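Local coordinates for protein trichothecene 15-O-acetyltransferase TRI3 (Fusarium sporotrichioides, PDB 3FOT) that transfers an acetyl group to the 15-hydroxyl of trichothecene precursors during the biosynthesis of mycotoxins such as T-2 toxin, at residues H186-F197 with S351-T359; S307-L318 with A432-G440. One frame throughout, in Å; residues are numbered along the deposited sequence. Where two conformers were deposited one is given.

Contact 1 of 2, residues H186-F197 with S351-T359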
# COMPACT_ATOMS: atom_id res chain seq x y z
N HIS A 186 -7.72 1.76 4.42
CA HIS A 186 -7.05 0.56 3.92
C HIS A 186 -8.00 -0.64 3.86
O HIS A 186 -7.68 -1.62 3.21
CB HIS A 186 -5.86 0.23 4.82
CG HIS A 186 -4.83 -0.66 4.17
ND1 HIS A 186 -3.49 -0.59 4.49
CD2 HIS A 186 -4.93 -1.62 3.22
CE1 HIS A 186 -2.82 -1.50 3.80
NE2 HIS A 186 -3.67 -2.14 3.02
N LEU A 187 -9.16 -0.58 4.52
CA LEU A 187 -10.06 -1.75 4.49
C LEU A 187 -10.40 -2.16 3.04
O LEU A 187 -10.55 -3.35 2.75
CB LEU A 187 -11.35 -1.45 5.28
CG LEU A 187 -12.38 -2.57 5.41
CD1 LEU A 187 -11.73 -3.90 5.92
CD2 LEU A 187 -13.51 -2.11 6.35
N PHE A 188 -10.57 -1.17 2.15
CA PHE A 188 -11.22 -1.43 0.85
C PHE A 188 -10.26 -1.71 -0.31
O PHE A 188 -10.69 -1.92 -1.47
CB PHE A 188 -12.15 -0.25 0.49
CG PHE A 188 -13.08 0.14 1.62
CD1 PHE A 188 -14.12 -0.69 2.02
CD2 PHE A 188 -12.87 1.32 2.31
CE1 PHE A 188 -14.95 -0.30 3.08
CE2 PHE A 188 -13.69 1.70 3.36
CZ PHE A 188 -14.73 0.90 3.76
N TRP A 189 -8.97 -1.72 0.02
CA TRP A 189 -7.91 -1.85 -0.98
C TRP A 189 -6.68 -2.51 -0.42
O TRP A 189 -6.42 -2.41 0.77
CB TRP A 189 -7.42 -0.47 -1.42
CG TRP A 189 -8.44 0.61 -1.60
CD1 TRP A 189 -8.87 1.50 -0.63
CD2 TRP A 189 -9.12 0.97 -2.80
NE1 TRP A 189 -9.77 2.39 -1.18
CE2 TRP A 189 -9.94 2.08 -2.51
CE3 TRP A 189 -9.11 0.46 -4.12
CZ2 TRP A 189 -10.75 2.69 -3.47
CZ3 TRP A 189 -9.93 1.07 -5.07
CH2 TRP A 189 -10.73 2.17 -4.75
N ASP A 190 -5.85 -3.09 -1.28
CA ASP A 190 -4.44 -3.16 -0.88
C ASP A 190 -3.68 -2.09 -1.65
O ASP A 190 -4.27 -1.33 -2.43
CB ASP A 190 -3.84 -4.56 -1.04
CG ASP A 190 -3.99 -5.12 -2.42
OD1 ASP A 190 -4.24 -4.36 -3.37
OD2 ASP A 190 -3.79 -6.35 -2.56
N GLY A 191 -2.37 -1.98 -1.44
CA GLY A 191 -1.58 -0.98 -2.18
C GLY A 191 -1.70 -1.06 -3.67
O GLY A 191 -1.67 -0.04 -4.35
N ILE A 192 -1.84 -2.28 -4.20
CA ILE A 192 -1.99 -2.50 -5.64
C ILE A 192 -3.32 -1.94 -6.13
O ILE A 192 -3.36 -1.21 -7.12
CB ILE A 192 -1.86 -4.00 -5.96
CG1 ILE A 192 -0.42 -4.41 -5.59
CG2 ILE A 192 -2.28 -4.31 -7.43
CD1 ILE A 192 -0.03 -5.75 -5.98
N GLY A 193 -4.39 -2.29 -5.43
CA GLY A 193 -5.71 -1.89 -5.86
C GLY A 193 -5.84 -0.37 -5.81
O GLY A 193 -6.46 0.25 -6.70
N CYS A 194 -5.26 0.24 -4.78
CA CYS A 194 -5.39 1.68 -4.59
C CYS A 194 -4.58 2.40 -5.68
O CYS A 194 -5.07 3.34 -6.30
CB CYS A 194 -4.91 2.10 -3.19
SG CYS A 194 -5.51 3.73 -2.74
N ARG A 195 -3.36 1.95 -5.95
CA ARG A 195 -2.60 2.56 -7.06
C ARG A 195 -3.26 2.35 -8.42
O ARG A 195 -3.24 3.26 -9.26
CB ARG A 195 -1.17 2.06 -7.07
CG ARG A 195 -0.41 2.63 -5.88
CD ARG A 195 0.99 2.09 -5.82
NE ARG A 195 1.02 0.72 -5.33
CZ ARG A 195 2.05 -0.09 -5.48
NH1 ARG A 195 3.13 0.32 -6.14
NH2 ARG A 195 1.98 -1.34 -5.01
N LYS A 196 -3.82 1.16 -8.66
CA LYS A 196 -4.55 0.91 -9.91
C LYS A 196 -5.68 1.95 -10.03
O LYS A 196 -5.93 2.50 -11.09
CB LYS A 196 -5.14 -0.50 -9.95
CG LYS A 196 -4.07 -1.59 -10.25
CD LYS A 196 -4.60 -3.02 -10.06
CE LYS A 196 -5.68 -3.41 -11.07
NZ LYS A 196 -5.19 -3.50 -12.50
N PHE A 197 -6.35 2.21 -8.93
CA PHE A 197 -7.47 3.15 -8.96
C PHE A 197 -7.01 4.59 -9.23
O PHE A 197 -7.66 5.33 -9.98
CB PHE A 197 -8.28 3.05 -7.66
CG PHE A 197 -9.57 3.81 -7.72
CD1 PHE A 197 -10.71 3.23 -8.28
CD2 PHE A 197 -9.64 5.11 -7.22
CE1 PHE A 197 -11.93 3.95 -8.35
CE2 PHE A 197 -10.83 5.82 -7.25
CZ PHE A 197 -11.98 5.24 -7.82
N SER A 351 -6.07 -9.90 -12.93
CA SER A 351 -5.48 -8.65 -13.41
C SER A 351 -6.41 -7.45 -13.26
O SER A 351 -6.05 -6.33 -13.62
CB SER A 351 -5.00 -8.81 -14.86
OG SER A 351 -3.85 -9.65 -14.93
N ASN A 352 -7.60 -7.68 -12.70
CA ASN A 352 -8.60 -6.63 -12.52
C ASN A 352 -9.22 -6.65 -11.10
O ASN A 352 -10.43 -6.52 -10.96
CB ASN A 352 -9.69 -6.79 -13.60
CG ASN A 352 -10.63 -5.59 -13.69
OD1 ASN A 352 -10.21 -4.43 -13.52
ND2 ASN A 352 -11.90 -5.85 -13.99
N PHE A 353 -8.39 -6.81 -10.06
CA PHE A 353 -8.85 -7.05 -8.70
C PHE A 353 -8.40 -5.90 -7.82
O PHE A 353 -7.19 -5.67 -7.68
CB PHE A 353 -8.30 -8.37 -8.13
CG PHE A 353 -9.06 -8.88 -6.92
CD1 PHE A 353 -10.18 -9.72 -7.08
CD2 PHE A 353 -8.70 -8.50 -5.63
CE1 PHE A 353 -10.89 -10.18 -5.98
CE2 PHE A 353 -9.40 -8.98 -4.51
CZ PHE A 353 -10.51 -9.80 -4.69
N TYR A 354 -9.35 -5.17 -7.27
CA TYR A 354 -9.06 -3.91 -6.55
C TYR A 354 -9.14 -4.02 -5.04
O TYR A 354 -8.51 -3.24 -4.33
CB TYR A 354 -10.00 -2.79 -7.04
CG TYR A 354 -9.60 -2.26 -8.40
CD1 TYR A 354 -9.70 -3.06 -9.54
CD2 TYR A 354 -9.10 -0.97 -8.54
CE1 TYR A 354 -9.32 -2.59 -10.78
CE2 TYR A 354 -8.73 -0.47 -9.79
CZ TYR A 354 -8.84 -1.29 -10.91
OH TYR A 354 -8.47 -0.83 -12.15
N ALA A 355 -9.92 -4.97 -4.53
CA ALA A 355 -9.98 -5.20 -3.08
C ALA A 355 -8.65 -5.82 -2.61
O ALA A 355 -7.81 -6.20 -3.43
CB ALA A 355 -11.18 -6.11 -2.72
N MET A 356 -8.46 -5.90 -1.29
CA MET A 356 -7.28 -6.53 -0.70
C MET A 356 -7.09 -7.91 -1.28
O MET A 356 -8.03 -8.70 -1.31
CB MET A 356 -7.47 -6.67 0.81
CG MET A 356 -6.31 -7.24 1.55
SD MET A 356 -5.22 -5.96 2.17
CE MET A 356 -6.28 -5.09 3.32
N CYS A 357 -5.87 -8.22 -1.71
CA CYS A 357 -5.56 -9.58 -2.14
C CYS A 357 -4.12 -9.85 -1.74
O CYS A 357 -3.20 -9.68 -2.53
CB CYS A 357 -5.78 -9.77 -3.65
SG CYS A 357 -5.52 -11.55 -4.07
N GLN A 358 -3.96 -10.20 -0.46
CA GLN A 358 -2.64 -10.34 0.15
C GLN A 358 -2.50 -11.69 0.80
O GLN A 358 -3.47 -12.28 1.27
CB GLN A 358 -2.41 -9.26 1.21
CG GLN A 358 -2.41 -7.84 0.61
CD GLN A 358 -1.12 -7.54 -0.10
OE1 GLN A 358 -0.04 -7.66 0.51
NE2 GLN A 358 -1.19 -7.15 -1.39
N THR A 359 -1.26 -12.17 0.82
CA THR A 359 -0.98 -13.35 1.61
C THR A 359 0.35 -13.16 2.30
O THR A 359 0.81 -12.02 2.45
CB THR A 359 -1.12 -14.68 0.79
OG1 THR A 359 -0.92 -15.79 1.66
CG2 THR A 359 -0.18 -14.74 -0.36
O HOH W 1 -10.71 -4.94 0.46
O HOH W 2 -7.77 -3.30 -13.84

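Contact 2 of 2, residues S307-L318 with A432-G440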
# COMPACT_ATOMS: atom_id res chain seq x y z
N SER A 307 14.33 -5.83 -4.76
CA SER A 307 13.58 -6.06 -3.51
C SER A 307 14.31 -7.05 -2.57
O SER A 307 14.34 -6.86 -1.34
CB SER A 307 12.19 -6.60 -3.82
OG SER A 307 11.36 -5.57 -4.28
N HIS A 308 14.88 -8.11 -3.15
CA HIS A 308 15.72 -9.04 -2.38
C HIS A 308 16.90 -8.28 -1.78
O HIS A 308 17.21 -8.42 -0.60
CB HIS A 308 16.26 -10.17 -3.25
CG HIS A 308 15.20 -11.07 -3.80
ND1 HIS A 308 15.18 -11.48 -5.11
CD2 HIS A 308 14.14 -11.66 -3.20
CE1 HIS A 308 14.15 -12.28 -5.31
NE2 HIS A 308 13.50 -12.41 -4.17
N LEU A 309 17.56 -7.49 -2.62
CA LEU A 309 18.74 -6.75 -2.18
C LEU A 309 18.39 -5.78 -1.06
O LEU A 309 19.16 -5.61 -0.12
CB LEU A 309 19.37 -5.99 -3.35
CG LEU A 309 20.64 -5.25 -2.90
CD1 LEU A 309 21.75 -6.26 -2.54
CD2 LEU A 309 21.13 -4.25 -3.93
N THR A 310 17.24 -5.11 -1.19
CA THR A 310 16.82 -4.20 -0.14
C THR A 310 16.61 -4.95 1.18
O THR A 310 17.03 -4.49 2.24
CB THR A 310 15.55 -3.40 -0.54
OG1 THR A 310 15.80 -2.72 -1.77
CG2 THR A 310 15.21 -2.37 0.51
N GLN A 311 15.94 -6.09 1.12
CA GLN A 311 15.74 -6.88 2.33
C GLN A 311 17.08 -7.32 2.95
O GLN A 311 17.23 -7.34 4.18
CB GLN A 311 14.83 -8.08 2.02
CG GLN A 311 14.64 -9.05 3.19
CD GLN A 311 13.83 -8.48 4.34
OE1 GLN A 311 12.62 -8.75 4.45
NE2 GLN A 311 14.48 -7.70 5.22
N ALA A 312 18.04 -7.68 2.10
CA ALA A 312 19.40 -8.00 2.53
C ALA A 312 20.06 -6.81 3.27
O ALA A 312 20.65 -6.97 4.35
CB ALA A 312 20.23 -8.43 1.32
N ALA A 313 19.94 -5.63 2.67
CA ALA A 313 20.57 -4.43 3.21
C ALA A 313 19.94 -4.02 4.55
O ALA A 313 20.63 -3.56 5.48
CB ALA A 313 20.47 -3.29 2.17
N ILE A 314 18.63 -4.24 4.65
CA ILE A 314 17.89 -4.04 5.90
C ILE A 314 18.50 -4.86 7.04
O ILE A 314 18.74 -4.36 8.15
CB ILE A 314 16.39 -4.33 5.71
CG1 ILE A 314 15.78 -3.16 4.91
CG2 ILE A 314 15.67 -4.57 7.05
CD1 ILE A 314 14.38 -3.45 4.32
N VAL A 315 18.75 -6.13 6.73
CA VAL A 315 19.35 -7.08 7.69
C VAL A 315 20.78 -6.70 8.04
O VAL A 315 21.12 -6.60 9.23
CB VAL A 315 19.18 -8.53 7.21
CG1 VAL A 315 19.98 -9.50 8.08
CG2 VAL A 315 17.70 -8.89 7.29
N LEU A 316 21.60 -6.40 7.03
CA LEU A 316 22.99 -5.96 7.32
C LEU A 316 23.02 -4.67 8.14
O LEU A 316 23.84 -4.53 9.05
CB LEU A 316 23.82 -5.79 6.03
CG LEU A 316 24.63 -7.04 5.58
CD1 LEU A 316 23.77 -8.27 5.40
CD2 LEU A 316 25.39 -6.77 4.29
N ALA A 317 22.11 -3.74 7.83
CA ALA A 317 22.03 -2.47 8.59
C ALA A 317 21.60 -2.75 10.04
O ALA A 317 22.08 -2.13 10.98
CB ALA A 317 21.05 -1.49 7.90
N LEU A 318 20.72 -3.73 10.21
CA LEU A 318 20.27 -4.11 11.55
C LEU A 318 21.42 -4.73 12.36
O LEU A 318 21.64 -4.35 13.53
CB LEU A 318 19.11 -5.10 11.45
CG LEU A 318 18.60 -5.66 12.77
CD1 LEU A 318 17.92 -4.56 13.53
CD2 LEU A 318 17.63 -6.82 12.48
N ALA A 432 11.62 -4.56 18.36
CA ALA A 432 10.83 -5.00 17.21
C ALA A 432 11.69 -4.88 15.98
O ALA A 432 12.30 -3.83 15.74
CB ALA A 432 9.60 -4.14 17.05
N ASN A 433 11.77 -5.95 15.20
CA ASN A 433 12.57 -5.91 14.00
C ASN A 433 11.88 -5.14 12.87
O ASN A 433 10.66 -5.17 12.76
CB ASN A 433 13.00 -7.32 13.58
CG ASN A 433 14.36 -7.71 14.18
OD1 ASN A 433 14.75 -8.87 14.11
ND2 ASN A 433 15.07 -6.73 14.76
N PRO A 434 12.67 -4.42 12.05
CA PRO A 434 12.08 -3.77 10.89
C PRO A 434 11.37 -4.77 9.96
O PRO A 434 11.75 -5.95 9.86
CB PRO A 434 13.30 -3.13 10.20
CG PRO A 434 14.27 -2.93 11.35
CD PRO A 434 14.11 -4.15 12.16
N LEU A 435 10.34 -4.27 9.28
CA LEU A 435 9.61 -5.06 8.31
C LEU A 435 9.81 -4.44 6.93
O LEU A 435 9.79 -3.23 6.78
CB LEU A 435 8.12 -5.09 8.66
CG LEU A 435 7.23 -5.89 7.68
CD1 LEU A 435 7.48 -7.39 7.80
CD2 LEU A 435 5.76 -5.56 7.92
N PHE A 436 10.02 -5.30 5.93
CA PHE A 436 10.12 -4.83 4.54
C PHE A 436 8.84 -5.08 3.74
O PHE A 436 8.28 -6.19 3.78
CB PHE A 436 11.29 -5.52 3.84
CG PHE A 436 11.44 -5.14 2.40
CD1 PHE A 436 11.76 -3.83 2.04
CD2 PHE A 436 11.23 -6.09 1.40
CE1 PHE A 436 11.88 -3.46 0.67
CE2 PHE A 436 11.36 -5.73 0.04
CZ PHE A 436 11.68 -4.40 -0.30
N ILE A 437 8.39 -4.04 3.03
CA ILE A 437 7.26 -4.14 2.13
C ILE A 437 7.70 -3.65 0.76
O ILE A 437 8.17 -2.52 0.63
CB ILE A 437 6.04 -3.30 2.61
CG1 ILE A 437 5.68 -3.63 4.06
CG2 ILE A 437 4.87 -3.56 1.69
CD1 ILE A 437 6.16 -2.57 5.08
N SER A 438 7.61 -4.51 -0.25
CA SER A 438 7.89 -4.09 -1.61
C SER A 438 6.61 -3.64 -2.33
O SER A 438 5.64 -4.41 -2.44
CB SER A 438 8.57 -5.22 -2.39
OG SER A 438 8.89 -4.78 -3.69
N ASP A 439 6.61 -2.39 -2.79
CA ASP A 439 5.49 -1.83 -3.55
C ASP A 439 5.68 -1.98 -5.08
O ASP A 439 4.72 -1.80 -5.85
CB ASP A 439 5.29 -0.36 -3.21
CG ASP A 439 4.73 -0.14 -1.81
OD1 ASP A 439 3.85 -0.92 -1.37
OD2 ASP A 439 5.15 0.84 -1.14
N GLY A 440 6.90 -2.29 -5.50
CA GLY A 440 7.21 -2.58 -6.90
C GLY A 440 7.24 -1.36 -7.79
O GLY A 440 7.37 -0.24 -7.30
O HOH W 3 12.85 -6.66 7.46
O HOH W 4 10.74 -8.11 6.23

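Contact 1 of 2, residues H186-F197 with S351-T359
The His-186 ring meets the methyl end of Met-356, CD2 to Met-356 CE 3.7 Å, and the two side chains cross at about a right angle. The imidazole's ND1 bonds to Tyr-51 O. One residue on, the backbones are joined through a water that donates to Leu-187 O and accepts from Met-356 N. Trp-189 puts CZ3 at the ring edge of Tyr-354, 4.1 Å from its CD2, while its indole NE1 bonds to Ser-156 O. Asp-190 carries the polar centre. With CG between the backbone N and the carbonyl carbon (chi1 55°), OD1 turns back to cap the helix, accepting from Gly-193 N at 2.9 Å. OD2 faces the loop, where Cys-357 N at 2.9 Å and Gln-358 NE2 at 3.0 Å approach it from opposite faces of the carboxylate. A salt bridge from OD2 to Arg-342 further fixes the group. At Gly-193, CA makes a CA-H...O contact of 3.5 Å, angle 166° at hydrogen, with Tyr-354 O, a buried carbonyl without a conventional donor. Lys-196 bends over the Tyr-354 ring, CE 4.2 Å from its centroid in an off-centre CH-pi contact, and NZ donates a hydrogen bond to Ser-351 O at 3.2 Å. The spacing His-186 to Asp-190, followed by glycine, fits the HXXXDG signature of BAHD acyltransferases, whose histidine is generally taken as the base; that role is inferred here. Around this pair, helix 36-41 covers Met-356, strand 53-61 packs on Cys-194, and strand 333-340 touches Ile-192 and pairs with 358-365.

Contact 2 of 2, residues S307-L318 with A432-G440
Helix 307-318 lies over strand 435-440 with nearly opposed N-to-C directions, 163° apart, and their axes approach to 9.3 Å. The register runs accordingly, from Ser-307 beside Ser-438, through Gln-311 beside Phe-436, to Ile-314 beside Pro-434. Phe-436 is the main strand residue in the interface. Its CB points toward the helix, and CG anti to the backbone N (chi1 177°) sets the ring against Thr-310 and Ile-314: Thr-310 CG2 comes within 3.5 Å of Phe-436 CE1, and Ile-314 CD1 within 3.5 Å of Phe-436 CD1, both side chains crossing the phenylalanine at about a right angle. Thr-310 thereby offers its methyl to the ring, while its OG1 bonds to Ile-306 O. Farther along, Ile-314 CG2 lies 4.2 Å from Pro-434 CB, and Leu-318 CD1 lies 4.1 Å from Pro-434 CD. Polar contacts flank this apolar row. The hydroxyls of Ser-307 and Ser-438 share a hydrogen bond, OG to OG 2.7 Å. Gln-311, bent at chi2 (69°), uses both ends of its amide through water: one water accepts from NE2 and donates to Pro-434 O, another donates to OE1 and accepts from Phe-436 N. Leu-435 and Ile-437 make their backbone bonds to the neighbouring strand 477-483 and its approach. The arrangement is a helix laid antiparallel on the outermost strand of a mixed four-stranded sheet, a layered alpha/beta packing in keeping with the CoA-dependent acyltransferase fold, away from the annotated substrate site.

How the contacts relate
Both contacts are mostly buried, but contact 1 lies nearer the middle of the chain, about 8 Å from its centre against about 16 Å for contact 2. Contact 1 joins a helix start to a loop by the bonds of the Asp-190 carboxylate, Lys-196 and the Tyr-354 ring, close to the substrate-binding His-414; contact 2 joins a helix to a sheet-edge strand chiefly by apolar side chains, with polar bonds beside them. Water bridges both. They use different elements, and their segments alternate along the chain. Although their centres are about 22 Å apart, they touch: Arg-195 NH1 of contact 1 lies 2.7 Å from Asp-439 O of contact 2, a probable hydrogen bond linking helix 191-205 to strand 435-441.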